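Local structure of NADH dehydrogenase, putative (Plasmodium falciparum, 5JWC) at residues R27-I32 and Y129-I134; N263-D268 and H275-L280; K271-I276 and K285-Y290. The protein probably oxidises NADH and passes the electrons through its bound FAD to ubiquinone in the respiratory chain of the malaria parasite. All coordinates share one frame; numbering follows the deposited sequence.

Contact 1: residues R27-I32 and Y129-I134; sequences RKEKII and YDYLII
K30 is held at both ends of its backbone unit by D130. The N-H of K30 donates to D130 OD2 over 2.6 Å, a short, nearly straight bond (168° at the hydrogen) that uses the carboxylate's anti lone pair. D130 CG stands anti to its own carbonyl carbon (chi1 -65°), which lets the carboxylate reach that N-H. K30 O accepts twice: from D130 N, which arrives off to one side, and from Y131 N, nearly in line with the carbonyl at 2.8 Å. The backbone ladder continues with I32 N to Y131 O and I133 N to I32 O (2.8 Å), so I32 bonds to the residues before and after L132, the signature of parallel pairing.

Apolar contacts fall on both sides of the sheet. On the side of I31 and Y131, I31 CG2 meets I133 CG1 at 3.6 Å. On the other, I32 divides its branches, CG2 against L132 CD1 at 3.7 Å and CG1 against Y129 CB at 3.8 Å.

E29 OE1 comes to the edge of the Y131 ring, 3.7 Å from CE2, with carboxylate and ring planes 86° apart; E29 OE2 bonds to H443, and F438 packs edge-to-face with Y131. These are neighbouring parallel strands of a Rossmann-type FAD-binding fold, where strand 30-34 leads into a glycine-rich turn, consistent with the GxGxxG motif that meets FAD through its backbone amides.

Contact 2: residues N263-D268 and H275-L280; sequences NYYVID and HIQSSL
N263-D268 and H275-L280 pair antiparallel, their strand axes 4.5 Å apart at 136°, with Y265 and Q277 exchanging backbone bonds in both directions. Beyond the V266-I276 pair the register slips by one: I267 N donates to H275 O while H275 N donates to D268 O, so I267 and D268 together face H275 in a beta bulge.

The side of V266 and I276 is mostly apolar. I276 CD1 lies 4.0 Å from the centroid of the Y264 ring, an off-centre CH-pi contact, and I276 CG2 touches V266 CG2 at 3.9 Å. On the other side, Y265 and Q277 run alongside each other, pointing the same way, with ring and amide planes only 10° apart. Y265 CG sits between its backbone N and carbonyl carbon (chi1 55°), placing one ring face by Q277 CB and the hydroxyl 3.6 Å (OH to CG) from Q277. S279 OG meets the same ring at its edge, 3.5 Å from Y265 CD2, while bonding to G233 O.

Both ends carry a water. One donates to N263 O at 2.7 Å and also bonds S278 OG, which accepts from L280 N in an ST turn; N263 O takes S279 N as well, from above its carbonyl plane. The other water donates to D268 OD2 and lies 2.7 Å from H275 ND1. With D268 OD2 4.5 Å from H275 ND1, the carboxylate would probably favour a protonated imidazole, although D268 OD1 is also engaged by N146.

Contact 3: residues K271-I276 and K285-Y290; sequences KHSFHI and KKKLSY
I276 N donates to K286 O over 2.8 Å, and K286 N returns the bond to I276 O. F274 and L288 repeat this exchange two residues along. At the far end Y290 N reaches H272 O at 3.1 Å, but from above the carbonyl plane, as the ladder runs out.

On the side of S273 and H275, K287 lies across the imidazole, CG over one ring face and CB 3.5 Å from H275 NE2. The lysine runs extended from CB to CE and its NZ makes a weak bond to S273 OG at 3.4 Å.

On the other side F274 has CG between its backbone N and carbonyl carbon (chi1 62°), and its ring lies beneath L288: L288 CB sits over the face, 4.2 Å from the centroid, and L288 CD2 is 3.7 Å from F274 CZ. The Y290 ring meets the F274 ring obliquely, planes 60° apart, with CD1 to CD1 at 3.6 Å; its hydroxyl bonds to D270 O.

A192 and L261, on strands of a parallel sheet, lie against this apolar side. The pairing is a beta hairpin, the second of the three-stranded antiparallel meander that, as in other pyridine nucleotide-disulphide oxidoreductases, probably belongs to the NADH-binding domain.

How the contacts relate
From the N terminus, contact 1 comes first: strand 30-34 opens the chain's large mixed sheet, and 96 residues later 131-134 returns beside it, closing a long loop that contains several other strands. Only after that closure do the other two contacts begin, on the opposite side of the chain's centre, with about 30 Å between the nearest atoms of contacts 1 and 2. Contacts 2 and 3 are local hairpins that overlap along the chain. Strand 273-278 serves both as the middle strand of one antiparallel sheet, and H275 and I276 belong to each. Contact 1 ties two strands of the mixed sheet; contact 3's apolar side lies against strands 190-194 and 259-262 of the five-stranded parallel sheet.

Contact 1: residues R27-I32 and Y129-I134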
loop_
_atom_site.group_PDB
_atom_site.type_symbol
_atom_site.label_atom_id
_atom_site.label_comp_id
_atom_site.label_asym_id
_atom_site.label_seq_id
_atom_site.Cartn_x
_atom_site.Cartn_y
_atom_site.Cartn_z
ATOM N N ARG A 27 -36.322 3.321 -19.708
ATOM C CA ARG A 27 -37.031 4.593 -19.596
ATOM C C ARG A 27 -37.075 5.054 -18.131
ATOM O O ARG A 27 -37.564 6.147 -17.816
ATOM C CB ARG A 27 -38.442 4.470 -20.204
ATOM C CG ARG A 27 -39.431 5.553 -19.798
ATOM C CD ARG A 27 -40.877 5.242 -20.143
ATOM N NE ARG A 27 -41.354 6.162 -21.174
ATOM C CZ ARG A 27 -41.637 7.444 -20.957
ATOM N NH1 ARG A 27 -41.491 7.973 -19.745
ATOM N NH2 ARG A 27 -42.048 8.203 -21.961
ATOM N N LYS A 28 -36.476 4.263 -17.242
ATOM C CA LYS A 28 -36.442 4.631 -15.828
ATOM C C LYS A 28 -35.780 5.985 -15.609
ATOM O O LYS A 28 -34.884 6.380 -16.357
ATOM C CB LYS A 28 -35.738 3.540 -15.035
ATOM C CG LYS A 28 -36.724 2.613 -14.353
ATOM C CD LYS A 28 -36.241 1.181 -14.305
ATOM C CE LYS A 28 -34.945 1.026 -13.556
ATOM N NZ LYS A 28 -34.641 -0.426 -13.434
ATOM N N GLU A 29 -36.210 6.697 -14.578
ATOM C CA GLU A 29 -35.618 7.997 -14.305
ATOM C C GLU A 29 -34.174 7.859 -13.838
ATOM O O GLU A 29 -33.828 6.963 -13.066
ATOM C CB GLU A 29 -36.446 8.779 -13.283
ATOM C CG GLU A 29 -37.628 9.516 -13.922
ATOM C CD GLU A 29 -38.555 10.129 -12.899
ATOM O OE1 GLU A 29 -38.657 9.594 -11.771
ATOM O OE2 GLU A 29 -39.153 11.175 -13.210
ATOM N N LYS A 30 -33.346 8.759 -14.348
ATOM C CA LYS A 30 -31.920 8.725 -14.107
ATOM C C LYS A 30 -31.510 9.609 -12.917
ATOM O O LYS A 30 -31.764 10.823 -12.912
ATOM C CB LYS A 30 -31.164 9.184 -15.353
ATOM C CG LYS A 30 -29.904 8.398 -15.612
ATOM C CD LYS A 30 -29.336 8.655 -17.014
ATOM C CE LYS A 30 -27.798 8.734 -16.935
ATOM N NZ LYS A 30 -27.133 9.230 -18.183
ATOM N N ILE A 31 -30.874 8.996 -11.922
ATOM C CA ILE A 31 -30.238 9.745 -10.844
ATOM C C ILE A 31 -28.724 9.674 -11.006
ATOM O O ILE A 31 -28.147 8.583 -11.025
ATOM C CB ILE A 31 -30.601 9.199 -9.446
ATOM C CG1 ILE A 31 -32.110 9.157 -9.224
ATOM C CG2 ILE A 31 -29.920 10.034 -8.375
ATOM C CD1 ILE A 31 -32.512 8.413 -7.955
ATOM N N ILE A 32 -28.083 10.827 -11.135
ATOM C CA ILE A 32 -26.634 10.887 -11.082
ATOM C C ILE A 32 -26.203 11.350 -9.689
ATOM O O ILE A 32 -26.674 12.375 -9.200
ATOM C CB ILE A 32 -26.043 11.836 -12.142
ATOM C CG1 ILE A 32 -26.272 11.288 -13.566
ATOM C CG2 ILE A 32 -24.564 12.047 -11.891
ATOM C CD1 ILE A 32 -25.534 12.069 -14.620
ATOM N N TYR A 129 -29.275 13.748 -16.981
ATOM C CA TYR A 129 -29.879 13.234 -15.754
ATOM C C TYR A 129 -31.331 13.664 -15.614
ATOM O O TYR A 129 -31.730 14.684 -16.155
ATOM C CB TYR A 129 -29.087 13.705 -14.519
ATOM C CG TYR A 129 -29.109 15.210 -14.320
ATOM C CD1 TYR A 129 -30.165 15.832 -13.666
ATOM C CD2 TYR A 129 -28.064 15.999 -14.769
ATOM C CE1 TYR A 129 -30.187 17.203 -13.490
ATOM C CE2 TYR A 129 -28.071 17.366 -14.591
ATOM C CZ TYR A 129 -29.135 17.962 -13.955
ATOM O OH TYR A 129 -29.135 19.323 -13.785
ATOM N N ASP A 130 -32.105 12.900 -14.853
ATOM C CA ASP A 130 -33.413 13.344 -14.381
ATOM C C ASP A 130 -33.310 13.993 -12.986
ATOM O O ASP A 130 -34.006 14.962 -12.678
ATOM C CB ASP A 130 -34.378 12.168 -14.360
ATOM C CG ASP A 130 -34.643 11.630 -15.758
ATOM O OD1 ASP A 130 -34.963 12.451 -16.639
ATOM O OD2 ASP A 130 -34.480 10.414 -15.978
ATOM N N TYR A 131 -32.459 13.425 -12.138
ATOM C CA TYR A 131 -32.138 14.028 -10.842
ATOM C C TYR A 131 -30.640 14.020 -10.627
ATOM O O TYR A 131 -29.953 13.066 -11.010
ATOM C CB TYR A 131 -32.804 13.279 -9.698
ATOM C CG TYR A 131 -34.303 13.241 -9.746
ATOM C CD1 TYR A 131 -35.063 14.309 -9.292
ATOM C CD2 TYR A 131 -34.964 12.134 -10.255
ATOM C CE1 TYR A 131 -36.455 14.262 -9.335
ATOM C CE2 TYR A 131 -36.330 12.081 -10.306
ATOM C CZ TYR A 131 -37.076 13.139 -9.845
ATOM O OH TYR A 131 -38.452 13.058 -9.916
ATOM N N LEU A 132 -30.146 15.068 -9.980
ATOM C CA LEU A 132 -28.737 15.184 -9.670
ATOM C C LEU A 132 -28.535 15.331 -8.152
ATOM O O LEU A 132 -29.101 16.240 -7.522
ATOM C CB LEU A 132 -28.137 16.366 -10.402
ATOM C CG LEU A 132 -26.633 16.570 -10.266
ATOM C CD1 LEU A 132 -25.838 15.386 -10.836
ATOM C CD2 LEU A 132 -26.237 17.876 -10.920
ATOM N N ILE A 133 -27.739 14.436 -7.570
ATOM C CA ILE A 133 -27.396 14.522 -6.148
ATOM C C ILE A 133 -25.956 15.001 -5.983
ATOM O O ILE A 133 -25.000 14.250 -6.204
ATOM C CB ILE A 133 -27.548 13.167 -5.444
ATOM C CG1 ILE A 133 -28.796 12.413 -5.951
ATOM C CG2 ILE A 133 -27.557 13.356 -3.921
ATOM C CD1 ILE A 133 -30.116 13.102 -5.650
ATOM N N ILE A 134 -25.777 16.260 -5.621
ATOM C CA ILE A 134 -24.421 16.785 -5.499
ATOM C C ILE A 134 -23.846 16.506 -4.097
ATOM O O ILE A 134 -24.344 17.003 -3.084
ATOM C CB ILE A 134 -24.365 18.282 -5.800
ATOM C CG1 ILE A 134 -25.024 18.583 -7.159
ATOM C CG2 ILE A 134 -22.911 18.812 -5.718
ATOM C CD1 ILE A 134 -24.972 20.063 -7.550
#

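Contact 2: residues N263-D268 and H275-L280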
loop_
_atom_site.group_PDB
_atom_site.type_symbol
_atom_site.label_atom_id
_atom_site.label_comp_id
_atom_site.label_asym_id
_atom_site.label_seq_id
_atom_site.Cartn_x
_atom_site.Cartn_y
_atom_site.Cartn_z
ATOM N N ASN A 263 -3.124 28.611 21.842
ATOM C CA ASN A 263 -2.996 30.075 21.737
ATOM C C ASN A 263 -1.859 30.495 20.806
ATOM O O ASN A 263 -1.174 31.490 21.060
ATOM C CB ASN A 263 -2.798 30.724 23.127
ATOM C CG ASN A 263 -3.992 30.493 24.043
ATOM O OD1 ASN A 263 -5.089 30.956 23.760
ATOM N ND2 ASN A 263 -3.777 29.776 25.138
ATOM N N TYR A 264 -1.687 29.741 19.720
ATOM C CA TYR A 264 -0.740 30.085 18.670
ATOM C C TYR A 264 -1.301 29.698 17.312
ATOM O O TYR A 264 -1.985 28.690 17.181
ATOM C CB TYR A 264 0.597 29.378 18.879
ATOM C CG TYR A 264 1.514 30.004 19.904
ATOM C CD1 TYR A 264 2.324 31.093 19.569
ATOM C CD2 TYR A 264 1.623 29.471 21.181
ATOM C CE1 TYR A 264 3.189 31.652 20.500
ATOM C CE2 TYR A 264 2.482 30.021 22.118
ATOM C CZ TYR A 264 3.260 31.109 21.768
ATOM O OH TYR A 264 4.112 31.654 22.696
ATOM N N TYR A 265 -1.012 30.484 16.288
ATOM C CA TYR A 265 -1.376 30.041 14.955
ATOM C C TYR A 265 -0.252 30.334 13.967
ATOM O O TYR A 265 0.613 31.190 14.200
ATOM C CB TYR A 265 -2.705 30.667 14.511
ATOM C CG TYR A 265 -2.744 32.168 14.576
ATOM C CD1 TYR A 265 -2.507 32.930 13.439
ATOM C CD2 TYR A 265 -3.035 32.827 15.771
ATOM C CE1 TYR A 265 -2.546 34.314 13.483
ATOM C CE2 TYR A 265 -3.073 34.212 15.832
ATOM C CZ TYR A 265 -2.831 34.950 14.679
ATOM O OH TYR A 265 -2.865 36.326 14.714
ATOM N N VAL A 266 -0.248 29.578 12.879
ATOM C CA VAL A 266 0.826 29.650 11.903
ATOM C C VAL A 266 0.606 30.823 10.954
ATOM O O VAL A 266 -0.513 31.056 10.515
ATOM C CB VAL A 266 0.925 28.338 11.108
ATOM C CG1 VAL A 266 1.946 28.472 9.997
ATOM C CG2 VAL A 266 1.268 27.187 12.049
ATOM N N ILE A 267 1.666 31.569 10.656
ATOM C CA ILE A 267 1.549 32.726 9.781
ATOM C C ILE A 267 2.441 32.636 8.558
ATOM O O ILE A 267 2.271 33.389 7.606
ATOM C CB ILE A 267 1.876 34.021 10.537
ATOM C CG1 ILE A 267 3.241 33.899 11.209
ATOM C CG2 ILE A 267 0.801 34.301 11.564
ATOM C CD1 ILE A 267 3.689 35.156 11.933
ATOM N N ASP A 268 3.381 31.702 8.578
ATOM C CA ASP A 268 4.271 31.517 7.443
ATOM C C ASP A 268 4.966 30.165 7.504
ATOM O O ASP A 268 5.308 29.682 8.579
ATOM C CB ASP A 268 5.323 32.629 7.391
ATOM C CG ASP A 268 6.103 32.619 6.099
ATOM O OD1 ASP A 268 5.520 33.009 5.069
ATOM O OD2 ASP A 268 7.286 32.203 6.102
ATOM N N HIS A 275 6.737 29.964 11.149
ATOM C CA HIS A 275 6.568 30.999 12.151
ATOM C C HIS A 275 5.198 30.914 12.787
ATOM O O HIS A 275 4.188 30.753 12.116
ATOM C CB HIS A 275 6.769 32.394 11.547
ATOM C CG HIS A 275 8.204 32.772 11.386
ATOM N ND1 HIS A 275 8.937 32.452 10.259
ATOM C CD2 HIS A 275 9.056 33.417 12.219
ATOM C CE1 HIS A 275 10.174 32.896 10.404
ATOM N NE2 HIS A 275 10.272 33.484 11.581
ATOM N N ILE A 276 5.158 31.033 14.099
ATOM C CA ILE A 276 3.871 31.158 14.758
ATOM C C ILE A 276 3.697 32.484 15.506
ATOM O O ILE A 276 4.664 33.130 15.877
ATOM C CB ILE A 276 3.608 29.998 15.746
ATOM C CG1 ILE A 276 4.711 29.895 16.818
ATOM C CG2 ILE A 276 3.419 28.687 14.961
ATOM C CD1 ILE A 276 4.477 28.777 17.853
ATOM N N GLN A 277 2.447 32.813 15.763
ATOM C CA GLN A 277 1.994 34.063 16.305
ATOM C C GLN A 277 1.060 33.826 17.513
ATOM O O GLN A 277 0.140 32.981 17.477
ATOM C CB GLN A 277 1.405 34.795 15.132
ATOM C CG GLN A 277 0.643 36.049 15.438
ATOM C CD GLN A 277 1.099 37.267 14.561
ATOM O OE1 GLN A 277 1.373 37.176 13.348
ATOM N NE2 GLN A 277 1.063 38.466 15.218
ATOM N N SER A 278 1.411 34.435 18.644
ATOM C CA SER A 278 0.578 34.327 19.844
ATOM C C SER A 278 -0.801 34.921 19.567
ATOM O O SER A 278 -0.947 35.949 18.890
ATOM C CB SER A 278 1.201 35.040 21.047
ATOM O OG SER A 278 0.305 34.998 22.152
ATOM N N SER A 279 -1.820 34.268 20.106
ATOM C CA SER A 279 -3.195 34.740 19.994
ATOM C C SER A 279 -3.490 35.746 21.097
ATOM O O SER A 279 -4.454 36.500 21.036
ATOM C CB SER A 279 -4.177 33.570 20.107
ATOM O OG SER A 279 -3.952 32.608 19.100
ATOM N N LEU A 280 -2.626 35.738 22.102
ATOM C CA LEU A 280 -2.765 36.566 23.292
ATOM C C LEU A 280 -1.930 37.844 23.243
ATOM O O LEU A 280 -2.236 38.801 23.943
ATOM C CB LEU A 280 -2.385 35.775 24.547
ATOM C CG LEU A 280 -3.241 34.619 25.104
ATOM C CD1 LEU A 280 -4.286 34.071 24.178
ATOM C CD2 LEU A 280 -2.377 33.524 25.738
HETATM O O HOH W 1 0.194 32.570 23.075
HETATM O O HOH W 2 8.630 30.724 8.171
#

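Contact 3: residues K271-I276 and K285-Y290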
loop_
_atom_site.group_PDB
_atom_site.type_symbol
_atom_site.label_atom_id
_atom_site.label_comp_id
_atom_site.label_asym_id
_atom_site.label_seq_id
_atom_site.Cartn_x
_atom_site.Cartn_y
_atom_site.Cartn_z
ATOM N N LYS A 271 10.891 26.138 4.072
ATOM C CA LYS A 271 11.285 24.752 3.857
ATOM C C LYS A 271 11.717 24.048 5.144
ATOM O O LYS A 271 11.353 22.895 5.368
ATOM C CB LYS A 271 12.405 24.657 2.817
ATOM C CG LYS A 271 12.710 23.218 2.413
ATOM C CD LYS A 271 13.665 23.152 1.237
ATOM C CE LYS A 271 13.929 21.709 0.841
ATOM N NZ LYS A 271 14.915 21.615 -0.267
ATOM N N HIS A 272 12.486 24.728 5.988
ATOM C CA HIS A 272 13.007 24.099 7.205
ATOM C C HIS A 272 12.458 24.675 8.513
ATOM O O HIS A 272 12.741 24.151 9.591
ATOM C CB HIS A 272 14.540 24.185 7.227
ATOM C CG HIS A 272 15.190 23.495 6.073
ATOM N ND1 HIS A 272 15.148 22.125 5.906
ATOM C CD2 HIS A 272 15.866 23.982 5.004
ATOM C CE1 HIS A 272 15.779 21.798 4.793
ATOM N NE2 HIS A 272 16.225 22.907 4.227
ATOM N N SER A 273 11.689 25.751 8.430
ATOM C CA SER A 273 11.107 26.330 9.636
ATOM C C SER A 273 9.765 26.976 9.344
ATOM O O SER A 273 9.447 27.245 8.184
ATOM C CB SER A 273 12.072 27.342 10.261
ATOM O OG SER A 273 12.491 28.295 9.302
ATOM N N PHE A 274 8.951 27.176 10.382
ATOM C CA PHE A 274 7.723 27.948 10.219
ATOM C C PHE A 274 7.606 28.978 11.342
ATOM O O PHE A 274 8.312 28.894 12.356
ATOM C CB PHE A 274 6.480 27.028 10.159
ATOM C CG PHE A 274 6.256 26.212 11.398
ATOM C CD1 PHE A 274 6.901 24.996 11.574
ATOM C CD2 PHE A 274 5.378 26.636 12.370
ATOM C CE1 PHE A 274 6.695 24.233 12.715
ATOM C CE2 PHE A 274 5.164 25.881 13.509
ATOM C CZ PHE A 274 5.829 24.676 13.682
ATOM N N HIS A 275 6.737 29.964 11.149
ATOM C CA HIS A 275 6.568 30.999 12.151
ATOM C C HIS A 275 5.198 30.914 12.787
ATOM O O HIS A 275 4.188 30.753 12.116
ATOM C CB HIS A 275 6.769 32.394 11.547
ATOM C CG HIS A 275 8.204 32.772 11.386
ATOM N ND1 HIS A 275 8.937 32.452 10.259
ATOM C CD2 HIS A 275 9.056 33.417 12.219
ATOM C CE1 HIS A 275 10.174 32.896 10.404
ATOM N NE2 HIS A 275 10.272 33.484 11.581
ATOM N N ILE A 276 5.158 31.033 14.099
ATOM C CA ILE A 276 3.871 31.158 14.758
ATOM C C ILE A 276 3.697 32.484 15.506
ATOM O O ILE A 276 4.664 33.130 15.877
ATOM C CB ILE A 276 3.608 29.998 15.746
ATOM C CG1 ILE A 276 4.711 29.895 16.818
ATOM C CG2 ILE A 276 3.419 28.687 14.961
ATOM C CD1 ILE A 276 4.477 28.777 17.853
ATOM N N LYS A 285 6.051 36.473 18.326
ATOM C CA LYS A 285 6.175 35.500 17.256
ATOM C C LYS A 285 7.260 34.519 17.656
ATOM O O LYS A 285 8.098 34.834 18.498
ATOM C CB LYS A 285 6.531 36.172 15.928
ATOM C CG LYS A 285 5.472 37.081 15.357
ATOM C CD LYS A 285 6.063 37.938 14.236
ATOM C CE LYS A 285 4.994 38.792 13.571
ATOM N NZ LYS A 285 4.240 39.580 14.580
ATOM N N LYS A 286 7.228 33.318 17.085
ATOM C CA LYS A 286 8.313 32.366 17.293
ATOM C C LYS A 286 8.620 31.666 15.980
ATOM O O LYS A 286 7.725 31.422 15.171
ATOM C CB LYS A 286 7.967 31.327 18.374
ATOM C CG LYS A 286 7.240 31.881 19.606
ATOM C CD LYS A 286 8.171 32.148 20.807
ATOM C CE LYS A 286 7.584 33.196 21.754
ATOM N NZ LYS A 286 8.439 34.409 21.884
ATOM N N LYS A 287 9.895 31.378 15.770
ATOM C CA LYS A 287 10.355 30.635 14.606
ATOM C C LYS A 287 10.699 29.250 15.114
ATOM O O LYS A 287 11.355 29.125 16.149
ATOM C CB LYS A 287 11.566 31.316 13.956
ATOM C CG LYS A 287 12.071 30.685 12.656
ATOM C CD LYS A 287 13.245 31.492 12.106
ATOM C CE LYS A 287 14.065 30.718 11.077
ATOM N NZ LYS A 287 14.666 29.461 11.610
ATOM N N LEU A 288 10.217 28.217 14.428
ATOM C CA LEU A 288 10.411 26.831 14.858
ATOM C C LEU A 288 10.951 25.985 13.710
ATOM O O LEU A 288 10.407 26.040 12.604
ATOM C CB LEU A 288 9.089 26.223 15.330
ATOM C CG LEU A 288 8.701 26.232 16.798
ATOM C CD1 LEU A 288 8.810 27.618 17.351
ATOM C CD2 LEU A 288 7.268 25.737 16.930
ATOM N N SER A 289 11.983 25.186 13.974
ATOM C CA SER A 289 12.447 24.225 12.977
ATOM C C SER A 289 11.533 23.006 12.959
ATOM O O SER A 289 10.875 22.691 13.962
ATOM C CB SER A 289 13.889 23.799 13.249
ATOM O OG SER A 289 14.764 24.891 13.079
ATOM N N TYR A 290 11.462 22.341 11.811
ATOM C CA TYR A 290 10.615 21.153 11.693
ATOM C C TYR A 290 11.120 20.198 10.617
ATOM O O TYR A 290 11.753 20.631 9.659
ATOM C CB TYR A 290 9.178 21.554 11.374
ATOM C CG TYR A 290 8.945 21.940 9.932
ATOM C CD1 TYR A 290 9.173 23.237 9.484
ATOM C CD2 TYR A 290 8.496 21.004 9.012
ATOM C CE1 TYR A 290 8.957 23.582 8.160
ATOM C CE2 TYR A 290 8.281 21.338 7.692
ATOM C CZ TYR A 290 8.506 22.630 7.270
ATOM O OH TYR A 290 8.278 22.968 5.955
#